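Local atomic coordinates of pseudouridine synthase (Pyrococcus abyssi, PDB entry 2AUS), a protein that probably converts particular uridines of RNA to pseudouridine, as the archaeal Cbf5 member of the TruB family of pseudouridine synthases. Residues A25-K30 with I255-V260; E131-I136 with Y156-L161; H225-D230 with E234-A239; V287-L292 with L296-K301. One frame throughout, in Å; residues are numbered along the deposited sequence.

Interaction 1. Residues A25-K30 with I255-V260; sequences AETNPK and IKDSAV
Glu26 meets Asp257 through a water rather than directly. Water 1 donates to Glu26 O at 2.6 Å and accepts from Asp257 N at 2.9 Å, so it bridges a loop carbonyl to an amide at the first turn of helix 257-264. At Thr27 the contact becomes direct: OG1 donates to Asp257 OD2 at 2.7 Å, on the syn lone pair, with the two side chains crossing at about a right angle. Thr27 can do this because its OG1 lies opposite the backbone N (chi1 -172°). Lys293 NZ also bonds this hydroxyl, which therefore has both an ammonium group and a carboxylate as partners. One residue further on, Asn28 N gives its hydrogen to Asp257 OD1 at 2.7 Å, nearly straight at 163°, again on the syn side. The carboxylate is therefore gripped through both oxygens by successive residues, which fixes its rotation. Were Asp257 an alanine, the Thr27 hydroxyl and the Asn28 amide would probably lose these acceptors and the loop be set free to shift. Asn28 turns its own amide away and takes Lys30 N on OD1 at 2.6 Å, in the carbonyl plane: an Asx turn that shapes the chain beyond the contact. The loop carrying Ala25-Lys30 runs from strand 18-20 toward helix 40-45 and is laid here against the PUA domain. Ala25 packs on Val275 of strand 274-278, Thr27 on Leu292 just past strand 286-291, and helix 257-264, which leads off from strand 252-255, offers its opening turn.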
# COMPACT_ATOMS: atom_id res chain seq x y z
N ALA A 25 -20.51 20.36 48.11
CA ALA A 25 -19.18 20.22 47.51
C ALA A 25 -18.92 21.24 46.41
O ALA A 25 -19.76 21.48 45.56
CB ALA A 25 -18.99 18.81 46.98
N GLU A 26 -17.73 21.82 46.45
CA GLU A 26 -17.30 22.80 45.47
C GLU A 26 -15.90 22.39 45.04
O GLU A 26 -15.25 21.60 45.72
CB GLU A 26 -17.28 24.20 46.09
CG GLU A 26 -18.61 24.68 46.66
CD GLU A 26 -19.71 24.78 45.61
OE1 GLU A 26 -19.38 25.00 44.42
OE2 GLU A 26 -20.90 24.65 45.98
N THR A 27 -15.43 22.92 43.92
CA THR A 27 -14.10 22.56 43.44
C THR A 27 -13.24 23.80 43.25
O THR A 27 -13.77 24.89 42.98
CB THR A 27 -14.19 21.74 42.11
OG1 THR A 27 -12.90 21.23 41.76
CG2 THR A 27 -14.72 22.61 40.97
N ASN A 28 -11.93 23.64 43.40
CA ASN A 28 -10.98 24.74 43.24
C ASN A 28 -10.74 25.01 41.76
O ASN A 28 -10.18 24.19 41.05
CB ASN A 28 -9.65 24.37 43.92
CG ASN A 28 -8.65 25.52 43.92
OD1 ASN A 28 -8.48 26.22 42.92
ND2 ASN A 28 -7.95 25.69 45.04
N PRO A 29 -11.17 26.19 41.27
CA PRO A 29 -10.98 26.53 39.86
C PRO A 29 -9.53 26.55 39.40
O PRO A 29 -9.25 26.46 38.21
CB PRO A 29 -11.65 27.91 39.74
CG PRO A 29 -11.46 28.49 41.12
CD PRO A 29 -11.76 27.31 42.02
N LYS A 30 -8.60 26.65 40.35
CA LYS A 30 -7.18 26.69 40.00
C LYS A 30 -6.62 25.29 39.78
O LYS A 30 -5.60 25.12 39.12
CB LYS A 30 -6.38 27.40 41.09
CG LYS A 30 -6.82 28.83 41.38
CD LYS A 30 -6.72 29.71 40.13
CE LYS A 30 -7.25 31.11 40.40
NZ LYS A 30 -7.18 31.95 39.17
N ILE A 255 -16.02 12.91 42.62
CA ILE A 255 -15.43 13.05 43.94
C ILE A 255 -14.89 14.42 44.31
O ILE A 255 -14.64 15.26 43.45
CB ILE A 255 -14.31 12.01 44.12
CG1 ILE A 255 -13.16 12.31 43.14
CG2 ILE A 255 -14.87 10.62 43.86
CD1 ILE A 255 -11.95 11.43 43.32
N LYS A 256 -14.73 14.63 45.61
CA LYS A 256 -14.22 15.88 46.15
C LYS A 256 -12.78 16.08 45.71
O LYS A 256 -12.09 15.12 45.41
CB LYS A 256 -14.26 15.86 47.68
CG LYS A 256 -15.61 15.50 48.26
CD LYS A 256 -15.57 15.46 49.79
CE LYS A 256 -16.91 14.99 50.34
NZ LYS A 256 -16.98 15.05 51.83
N ASP A 257 -12.34 17.34 45.68
CA ASP A 257 -10.96 17.66 45.30
C ASP A 257 -9.94 16.89 46.14
O ASP A 257 -8.95 16.37 45.62
CB ASP A 257 -10.70 19.16 45.45
CG ASP A 257 -11.43 20.00 44.41
OD1 ASP A 257 -11.25 21.24 44.42
OD2 ASP A 257 -12.18 19.44 43.58
N SER A 258 -10.18 16.80 47.45
CA SER A 258 -9.25 16.09 48.34
C SER A 258 -9.16 14.61 48.02
O SER A 258 -8.09 14.01 48.13
CB SER A 258 -9.67 16.26 49.80
OG SER A 258 -10.95 15.71 50.03
N ALA A 259 -10.28 14.02 47.61
CA ALA A 259 -10.29 12.60 47.26
C ALA A 259 -9.56 12.41 45.94
O ALA A 259 -8.98 11.36 45.69
CB ALA A 259 -11.72 12.10 47.16
N VAL A 260 -9.56 13.44 45.10
CA VAL A 260 -8.86 13.34 43.82
C VAL A 260 -7.37 13.15 44.08
O VAL A 260 -6.71 12.32 43.45
CB VAL A 260 -9.05 14.60 42.96
CG1 VAL A 260 -8.22 14.46 41.69
CG2 VAL A 260 -10.52 14.79 42.61
O HOH W 1 -14.30 19.28 46.47

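Interaction 2. Residues E131-I136 with Y156-L161; sequences EFEGEI and YYIEIL
Glu133 and Ile158 hold the centre of this contact. Ile158 N donates to Glu133 OE2 at 3.2 Å; the bond is straight at the hydrogen, 166°, but the amide comes in from above the carboxylate, 36° out of its plane. The same oxygen lies 3.6 Å from Tyr157 CA, while the methylene of Glu133 rests on the isoleucine, CG to Ile158 CB 3.9 Å. The glutamate gets there by extending beyond CG (chi2 168°), which carries the carboxylate to the Ile158 amide. Beside it Phe132 adds an apolar touch, its CB 3.7 Å from Ile158 CD1. With a glycine instead of Glu133, the Ile158 amide is likely to lack this acceptor and the flank of the isoleucine side chain to lose its cover.

The next shell sets these groups in place. The Phe132 ring leads away to helix 180-191, packing on Leu183, His186, Ile187 and Ala190, and Ile158 is backed by Met129, Phe170 and Val172. Tyr157 turns from the contact and bonds Glu109 through OH. In the backbone, Gly134 pairs with Val155 and Ile136 with Arg153, whereas Tyr157 and Glu159 pair on the other side of their strand with Gly173 and Arg171. The amide of Ile158 between them therefore faces the segment 131-136, where a side chain answers it instead of a strand carbonyl. Tyr156 and Tyr157 both face Gly173, a classic beta bulge. This is the border of the antiparallel sheet in the TruB-family region, where the short strand 134-137 joins strand 152-164.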
# COMPACT_ATOMS: atom_id res chain seq x y z
N GLU A 131 -34.93 -12.18 11.93
CA GLU A 131 -34.90 -13.14 13.03
C GLU A 131 -33.54 -13.22 13.71
O GLU A 131 -33.41 -13.82 14.77
CB GLU A 131 -35.29 -14.53 12.52
CG GLU A 131 -34.19 -15.23 11.74
CD GLU A 131 -34.61 -16.58 11.19
OE1 GLU A 131 -35.58 -16.64 10.41
OE2 GLU A 131 -33.96 -17.59 11.55
N PHE A 132 -32.51 -12.65 13.09
CA PHE A 132 -31.18 -12.69 13.69
C PHE A 132 -30.97 -11.58 14.71
O PHE A 132 -29.93 -11.52 15.37
CB PHE A 132 -30.08 -12.63 12.63
CG PHE A 132 -29.65 -13.98 12.15
CD1 PHE A 132 -30.37 -14.65 11.16
CD2 PHE A 132 -28.56 -14.62 12.73
CE1 PHE A 132 -30.01 -15.93 10.76
CE2 PHE A 132 -28.19 -15.90 12.34
CZ PHE A 132 -28.92 -16.56 11.35
N GLU A 133 -31.95 -10.70 14.83
CA GLU A 133 -31.88 -9.63 15.81
C GLU A 133 -32.14 -10.26 17.17
O GLU A 133 -33.12 -10.98 17.35
CB GLU A 133 -32.92 -8.56 15.50
CG GLU A 133 -32.63 -7.75 14.25
CD GLU A 133 -33.80 -6.90 13.82
OE1 GLU A 133 -34.84 -7.48 13.44
OE2 GLU A 133 -33.68 -5.66 13.86
N GLY A 134 -31.24 -10.01 18.11
CA GLY A 134 -31.38 -10.58 19.43
C GLY A 134 -30.19 -11.48 19.71
O GLY A 134 -29.13 -11.31 19.11
N GLU A 135 -30.37 -12.44 20.61
CA GLU A 135 -29.29 -13.36 20.96
C GLU A 135 -28.85 -14.23 19.79
O GLU A 135 -29.68 -14.74 19.03
CB GLU A 135 -29.71 -14.28 22.11
CG GLU A 135 -29.99 -13.57 23.43
CD GLU A 135 -28.79 -12.81 23.95
OE1 GLU A 135 -27.67 -13.36 23.91
OE2 GLU A 135 -28.97 -11.67 24.43
N ILE A 136 -27.54 -14.39 19.65
CA ILE A 136 -26.97 -15.24 18.62
C ILE A 136 -25.78 -15.92 19.27
O ILE A 136 -25.23 -15.41 20.25
CB ILE A 136 -26.50 -14.43 17.38
CG1 ILE A 136 -25.46 -13.39 17.79
CG2 ILE A 136 -27.69 -13.77 16.70
CD1 ILE A 136 -24.04 -13.78 17.46
N TYR A 156 -28.47 -6.00 18.49
CA TYR A 156 -29.52 -5.05 18.81
C TYR A 156 -30.43 -4.71 17.64
O TYR A 156 -31.61 -4.44 17.83
CB TYR A 156 -28.89 -3.77 19.36
CG TYR A 156 -28.05 -4.03 20.59
CD1 TYR A 156 -28.64 -4.50 21.77
CD2 TYR A 156 -26.67 -3.82 20.58
CE1 TYR A 156 -27.87 -4.75 22.90
CE2 TYR A 156 -25.89 -4.07 21.71
CZ TYR A 156 -26.50 -4.54 22.86
OH TYR A 156 -25.74 -4.80 23.98
N TYR A 157 -29.87 -4.71 16.43
CA TYR A 157 -30.65 -4.39 15.25
C TYR A 157 -29.91 -4.69 13.96
O TYR A 157 -28.68 -4.61 13.89
CB TYR A 157 -31.08 -2.92 15.27
CG TYR A 157 -29.94 -1.92 15.33
CD1 TYR A 157 -29.21 -1.58 14.19
CD2 TYR A 157 -29.60 -1.30 16.53
CE1 TYR A 157 -28.16 -0.65 14.25
CE2 TYR A 157 -28.57 -0.38 16.61
CZ TYR A 157 -27.85 -0.05 15.47
OH TYR A 157 -26.83 0.88 15.56
N ILE A 158 -30.68 -5.06 12.94
CA ILE A 158 -30.15 -5.34 11.62
C ILE A 158 -31.05 -4.58 10.67
O ILE A 158 -32.22 -4.94 10.48
CB ILE A 158 -30.22 -6.84 11.27
CG1 ILE A 158 -29.22 -7.62 12.12
CG2 ILE A 158 -29.93 -7.04 9.80
CD1 ILE A 158 -29.21 -9.11 11.84
N GLU A 159 -30.52 -3.52 10.09
CA GLU A 159 -31.26 -2.69 9.16
C GLU A 159 -30.72 -2.88 7.74
O GLU A 159 -29.60 -2.49 7.42
CB GLU A 159 -31.12 -1.22 9.58
CG GLU A 159 -31.46 -0.22 8.48
CD GLU A 159 -31.03 1.19 8.85
OE1 GLU A 159 -29.85 1.38 9.23
OE2 GLU A 159 -31.87 2.11 8.73
N ILE A 160 -31.53 -3.51 6.89
CA ILE A 160 -31.13 -3.74 5.51
C ILE A 160 -31.24 -2.43 4.73
O ILE A 160 -32.32 -1.85 4.63
CB ILE A 160 -32.02 -4.80 4.84
CG1 ILE A 160 -31.80 -6.15 5.54
CG2 ILE A 160 -31.69 -4.90 3.35
CD1 ILE A 160 -32.65 -7.27 5.00
N LEU A 161 -30.11 -1.97 4.21
CA LEU A 161 -30.07 -0.74 3.45
C LEU A 161 -30.49 -1.02 2.01
O LEU A 161 -31.45 -0.43 1.51
CB LEU A 161 -28.67 -0.13 3.49
CG LEU A 161 -28.15 0.29 4.87
CD1 LEU A 161 -26.74 0.84 4.74
CD2 LEU A 161 -29.07 1.34 5.48

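Interaction 3. Residues H225-D230 with E234-A239; sequences HFWKED and EYIRKA
Phe226 and Tyr235 meet ring against ring, with Phe226 CD1 4.0 Å from Tyr235 CD2 and the two side chains slanting past each other. One residue further along both helices, Ile236 presses its CG2 methyl against the root of Trp227, 4.1 Å from Trp227 CB. The tryptophan side chain swings out opposite its backbone N (chi1 177°), which brings the indole to this methyl; Lys228 CE lies on the other side of the same ring. These two apolar touches make up the close-packed part, and no hydrogen bond crosses between the segments.

The polar pairs lie on the outer side, where Glu229 and Lys238 are exposed, though a basic side chain of another protein chain packs on His225 and Glu229. His225 ND1 donates in its ring plane to Glu229 OE1 at 2.6 Å, although it meets that carboxylate from well above its plane. Lys238 NZ forms a salt bridge with Glu234 OE2 at 2.7 Å, reaching the anti side of the acid. Each pair staples its own segment.

Helix 217-228 and the short helix 234-239 are thus folded over a tight connection. Ile40 of helix 40-45 touches both Trp227 and Ile236, and Tyr223 lies against Ile236.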
# COMPACT_ATOMS: atom_id res chain seq x y z
N HIS A 225 0.64 19.89 10.99
CA HIS A 225 1.46 20.84 10.24
C HIS A 225 0.99 22.26 10.52
O HIS A 225 1.80 23.15 10.77
CB HIS A 225 1.38 20.55 8.74
CG HIS A 225 2.44 19.63 8.23
ND1 HIS A 225 3.63 20.09 7.71
CD2 HIS A 225 2.51 18.28 8.18
CE1 HIS A 225 4.39 19.06 7.36
NE2 HIS A 225 3.72 17.95 7.63
N PHE A 226 -0.32 22.48 10.47
CA PHE A 226 -0.87 23.80 10.73
C PHE A 226 -0.50 24.28 12.13
O PHE A 226 -0.32 25.47 12.37
CB PHE A 226 -2.40 23.78 10.58
CG PHE A 226 -2.88 23.44 9.19
CD1 PHE A 226 -4.20 23.06 8.98
CD2 PHE A 226 -2.02 23.50 8.10
CE1 PHE A 226 -4.66 22.75 7.70
CE2 PHE A 226 -2.47 23.19 6.81
CZ PHE A 226 -3.79 22.82 6.62
N TRP A 227 -0.38 23.33 13.05
CA TRP A 227 -0.02 23.66 14.42
C TRP A 227 1.47 23.93 14.56
O TRP A 227 1.87 25.01 14.95
CB TRP A 227 -0.44 22.52 15.36
CG TRP A 227 -0.05 22.73 16.79
CD1 TRP A 227 -0.08 23.91 17.47
CD2 TRP A 227 0.39 21.73 17.72
NE1 TRP A 227 0.32 23.71 18.77
CE2 TRP A 227 0.61 22.39 18.95
CE3 TRP A 227 0.62 20.35 17.63
CZ2 TRP A 227 1.06 21.71 20.09
CZ3 TRP A 227 1.06 19.67 18.77
CH2 TRP A 227 1.27 20.35 19.98
N LYS A 228 2.29 22.94 14.21
CA LYS A 228 3.73 23.06 14.32
C LYS A 228 4.44 24.02 13.37
O LYS A 228 5.47 24.59 13.73
CB LYS A 228 4.37 21.67 14.21
CG LYS A 228 4.10 20.80 15.42
CD LYS A 228 4.61 21.47 16.70
CE LYS A 228 4.34 20.62 17.93
NZ LYS A 228 4.74 21.33 19.17
N GLU A 229 3.92 24.20 12.17
CA GLU A 229 4.56 25.10 11.21
C GLU A 229 3.90 26.47 11.17
O GLU A 229 4.59 27.49 11.18
CB GLU A 229 4.52 24.52 9.80
CG GLU A 229 5.13 23.15 9.63
CD GLU A 229 5.02 22.66 8.20
OE1 GLU A 229 3.90 22.68 7.63
OE2 GLU A 229 6.07 22.25 7.63
N ASP A 230 2.58 26.50 11.13
CA ASP A 230 1.84 27.75 11.05
C ASP A 230 1.36 28.31 12.39
O ASP A 230 0.80 29.41 12.43
CB ASP A 230 0.66 27.57 10.09
CG ASP A 230 1.09 27.02 8.74
OD1 ASP A 230 2.02 27.60 8.13
OD2 ASP A 230 0.52 26.00 8.28
N GLU A 234 -6.00 25.28 16.44
CA GLU A 234 -7.44 25.06 16.30
C GLU A 234 -7.84 23.72 15.70
O GLU A 234 -8.68 23.00 16.24
CB GLU A 234 -8.05 26.17 15.46
CG GLU A 234 -9.56 26.12 15.39
CD GLU A 234 -10.12 27.01 14.29
OE1 GLU A 234 -9.57 28.10 14.08
OE2 GLU A 234 -11.12 26.61 13.65
N TYR A 235 -7.24 23.38 14.56
CA TYR A 235 -7.59 22.14 13.88
C TYR A 235 -7.11 20.88 14.58
O TYR A 235 -7.88 19.93 14.73
CB TYR A 235 -7.11 22.22 12.43
CG TYR A 235 -7.68 23.46 11.77
CD1 TYR A 235 -9.04 23.54 11.47
CD2 TYR A 235 -6.89 24.60 11.58
CE1 TYR A 235 -9.60 24.73 11.01
CE2 TYR A 235 -7.44 25.79 11.11
CZ TYR A 235 -8.80 25.84 10.83
OH TYR A 235 -9.37 27.02 10.40
N ILE A 236 -5.86 20.85 15.03
CA ILE A 236 -5.37 19.66 15.72
C ILE A 236 -6.21 19.49 16.98
O ILE A 236 -6.59 18.37 17.33
CB ILE A 236 -3.86 19.78 16.08
CG1 ILE A 236 -3.33 18.41 16.52
CG2 ILE A 236 -3.66 20.78 17.22
CD1 ILE A 236 -3.49 17.32 15.46
N ARG A 237 -6.54 20.59 17.64
CA ARG A 237 -7.35 20.54 18.86
C ARG A 237 -8.69 19.87 18.58
O ARG A 237 -9.12 18.99 19.33
CB ARG A 237 -7.59 21.94 19.42
CG ARG A 237 -8.51 21.93 20.64
CD ARG A 237 -8.69 23.31 21.24
NE ARG A 237 -7.49 23.80 21.90
CZ ARG A 237 -7.07 23.40 23.09
NH1 ARG A 237 -7.76 22.48 23.76
NH2 ARG A 237 -5.97 23.92 23.63
N LYS A 238 -9.36 20.29 17.51
CA LYS A 238 -10.65 19.72 17.15
C LYS A 238 -10.53 18.28 16.67
O LYS A 238 -11.48 17.51 16.74
CB LYS A 238 -11.33 20.56 16.08
CG LYS A 238 -11.70 21.96 16.55
CD LYS A 238 -12.35 22.76 15.44
CE LYS A 238 -12.54 24.20 15.86
NZ LYS A 238 -13.01 25.02 14.72
N ALA A 239 -9.35 17.91 16.17
CA ALA A 239 -9.12 16.56 15.66
C ALA A 239 -8.89 15.54 16.78
O ALA A 239 -8.96 14.34 16.54
CB ALA A 239 -7.92 16.56 14.71

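Interaction 4. Residues V287-L292 with L296-K301; sequences VAIMTL and LVALGK
Peptide groups are the flat elements by which Val287-Thr291 and Leu296-Lys301 meet, joined N-H to C=O as antiparallel strands whose axes make 157°. Val287 N donates to Gly300 O at 2.7 Å and Gly300 N returns the bond to Val287 O at 2.9 Å. Ile289 N reaches Ala298 O at 2.8 Å, almost straight at 174°. The carbonyl of Ile289 then takes two donors: Val297 N at 2.7 Å and, weakly, Ala298 N at 3.4 Å. Val297 and Ala298 thus both face Ile289, a classic beta bulge that shifts the pairing by one residue, so that Met290 comes to lie opposite Leu296.

One face of the sheet carries Ala288, Met290, Leu296 and Leu299. Leu296 CD1 sits 3.8 Å from Ala288 CB, and Met290, bent at chi2 and chi3, brings its SD to 3.9 Å from Leu296 CD1. Val287, Ile289 and Ala298 share the other face, where strand 316-323 adds Val318 and Val320. Gly300 has no side chain there, and Val287 CG2 lies against its carbonyl. Close to the bulge, Thr291 CG2 and Val297 CG2 stand only 3.4 Å apart, tighter than usual for methyls, while Thr291 OG1 bonds Glu295 and the amide of Lys293.

This is the beta hairpin 286-291/296-302 of the PUA domain, flanked by strand 252-255. Glu244 takes the Leu296 amide from outside, but across the two strands the contact rests on main-chain hydrogen bonding and buried apolar side chains.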
# COMPACT_ATOMS: atom_id res chain seq x y z
N VAL A 287 -16.45 1.48 36.51
CA VAL A 287 -16.92 2.84 36.69
C VAL A 287 -15.81 3.84 36.43
O VAL A 287 -14.63 3.51 36.50
CB VAL A 287 -17.47 3.09 38.12
CG1 VAL A 287 -18.62 2.14 38.40
CG2 VAL A 287 -16.35 2.91 39.16
N ALA A 288 -16.21 5.07 36.13
CA ALA A 288 -15.24 6.13 35.89
C ALA A 288 -15.35 7.10 37.06
O ALA A 288 -16.43 7.57 37.37
CB ALA A 288 -15.55 6.84 34.57
N ILE A 289 -14.22 7.38 37.71
CA ILE A 289 -14.17 8.31 38.83
C ILE A 289 -13.87 9.68 38.23
O ILE A 289 -12.89 9.85 37.51
CB ILE A 289 -13.04 7.95 39.80
CG1 ILE A 289 -13.27 6.54 40.37
CG2 ILE A 289 -12.94 9.02 40.88
CD1 ILE A 289 -12.22 6.12 41.35
N MET A 290 -14.72 10.66 38.55
CA MET A 290 -14.57 11.99 37.98
C MET A 290 -14.37 13.08 39.00
O MET A 290 -14.83 12.97 40.14
CB MET A 290 -15.83 12.34 37.17
CG MET A 290 -16.33 11.25 36.21
SD MET A 290 -15.26 10.82 34.84
CE MET A 290 -15.45 12.22 33.76
N THR A 291 -13.71 14.16 38.59
CA THR A 291 -13.54 15.30 39.47
C THR A 291 -14.83 16.10 39.28
O THR A 291 -15.61 15.83 38.36
CB THR A 291 -12.41 16.25 39.04
OG1 THR A 291 -12.78 16.86 37.80
CG2 THR A 291 -11.07 15.52 38.92
N LEU A 292 -15.02 17.11 40.13
CA LEU A 292 -16.20 17.96 40.03
C LEU A 292 -16.19 18.81 38.76
O LEU A 292 -17.17 19.49 38.46
CB LEU A 292 -16.32 18.84 41.28
CG LEU A 292 -16.61 17.98 42.52
CD1 LEU A 292 -16.63 18.82 43.81
CD2 LEU A 292 -17.94 17.29 42.30
N LEU A 296 -11.64 13.01 33.98
CA LEU A 296 -11.54 11.61 34.34
C LEU A 296 -10.37 11.42 35.30
O LEU A 296 -9.23 11.76 34.98
CB LEU A 296 -11.32 10.76 33.09
CG LEU A 296 -11.00 9.28 33.32
CD1 LEU A 296 -12.19 8.59 33.97
CD2 LEU A 296 -10.67 8.62 31.97
N VAL A 297 -10.64 10.89 36.48
CA VAL A 297 -9.57 10.66 37.43
C VAL A 297 -8.99 9.25 37.26
O VAL A 297 -7.78 9.07 37.16
CB VAL A 297 -10.07 10.78 38.89
CG1 VAL A 297 -8.90 10.53 39.85
CG2 VAL A 297 -10.71 12.16 39.11
N ALA A 298 -9.89 8.27 37.24
CA ALA A 298 -9.47 6.88 37.15
C ALA A 298 -10.61 5.95 36.79
O ALA A 298 -11.77 6.29 36.92
CB ALA A 298 -8.88 6.45 38.48
N LEU A 299 -10.25 4.76 36.31
CA LEU A 299 -11.23 3.74 35.97
C LEU A 299 -11.12 2.72 37.09
O LEU A 299 -10.02 2.50 37.63
CB LEU A 299 -10.89 3.08 34.63
CG LEU A 299 -11.20 3.90 33.38
CD1 LEU A 299 -10.82 3.11 32.12
CD2 LEU A 299 -12.68 4.24 33.35
N GLY A 300 -12.23 2.12 37.47
CA GLY A 300 -12.17 1.15 38.53
C GLY A 300 -13.36 0.22 38.59
O GLY A 300 -14.31 0.36 37.81
N LYS A 301 -13.31 -0.72 39.53
CA LYS A 301 -14.37 -1.68 39.71
C LYS A 301 -15.13 -1.27 40.96
O LYS A 301 -14.54 -1.11 42.03
CB LYS A 301 -13.79 -3.09 39.89
CG LYS A 301 -14.83 -4.20 39.91
CD LYS A 301 -14.21 -5.55 40.29
CE LYS A 301 -13.14 -6.01 39.29
NZ LYS A 301 -13.71 -6.35 37.94

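Interactions 1 and 4 belong together. Their centres are about 13 Å apart, Ile255 N probably hydrogen-bonds Met290 O at 2.8 Å, and Leu292 CD1 lies 3.7 Å from Glu26 O, so the loop 25-30 and the hairpin meet at one edge of the PUA domain. Interaction 3 stands apart, its centre about 29 Å from that of interaction 4 and about 32 Å from that of interaction 1. Interaction 2 is remoter still: across the chain's centre from interaction 1, with centres about 45 Å apart. Along the sequence, interaction 1 spans 225 residues, and interactions 2 and 3 both fall inside the loop it closes.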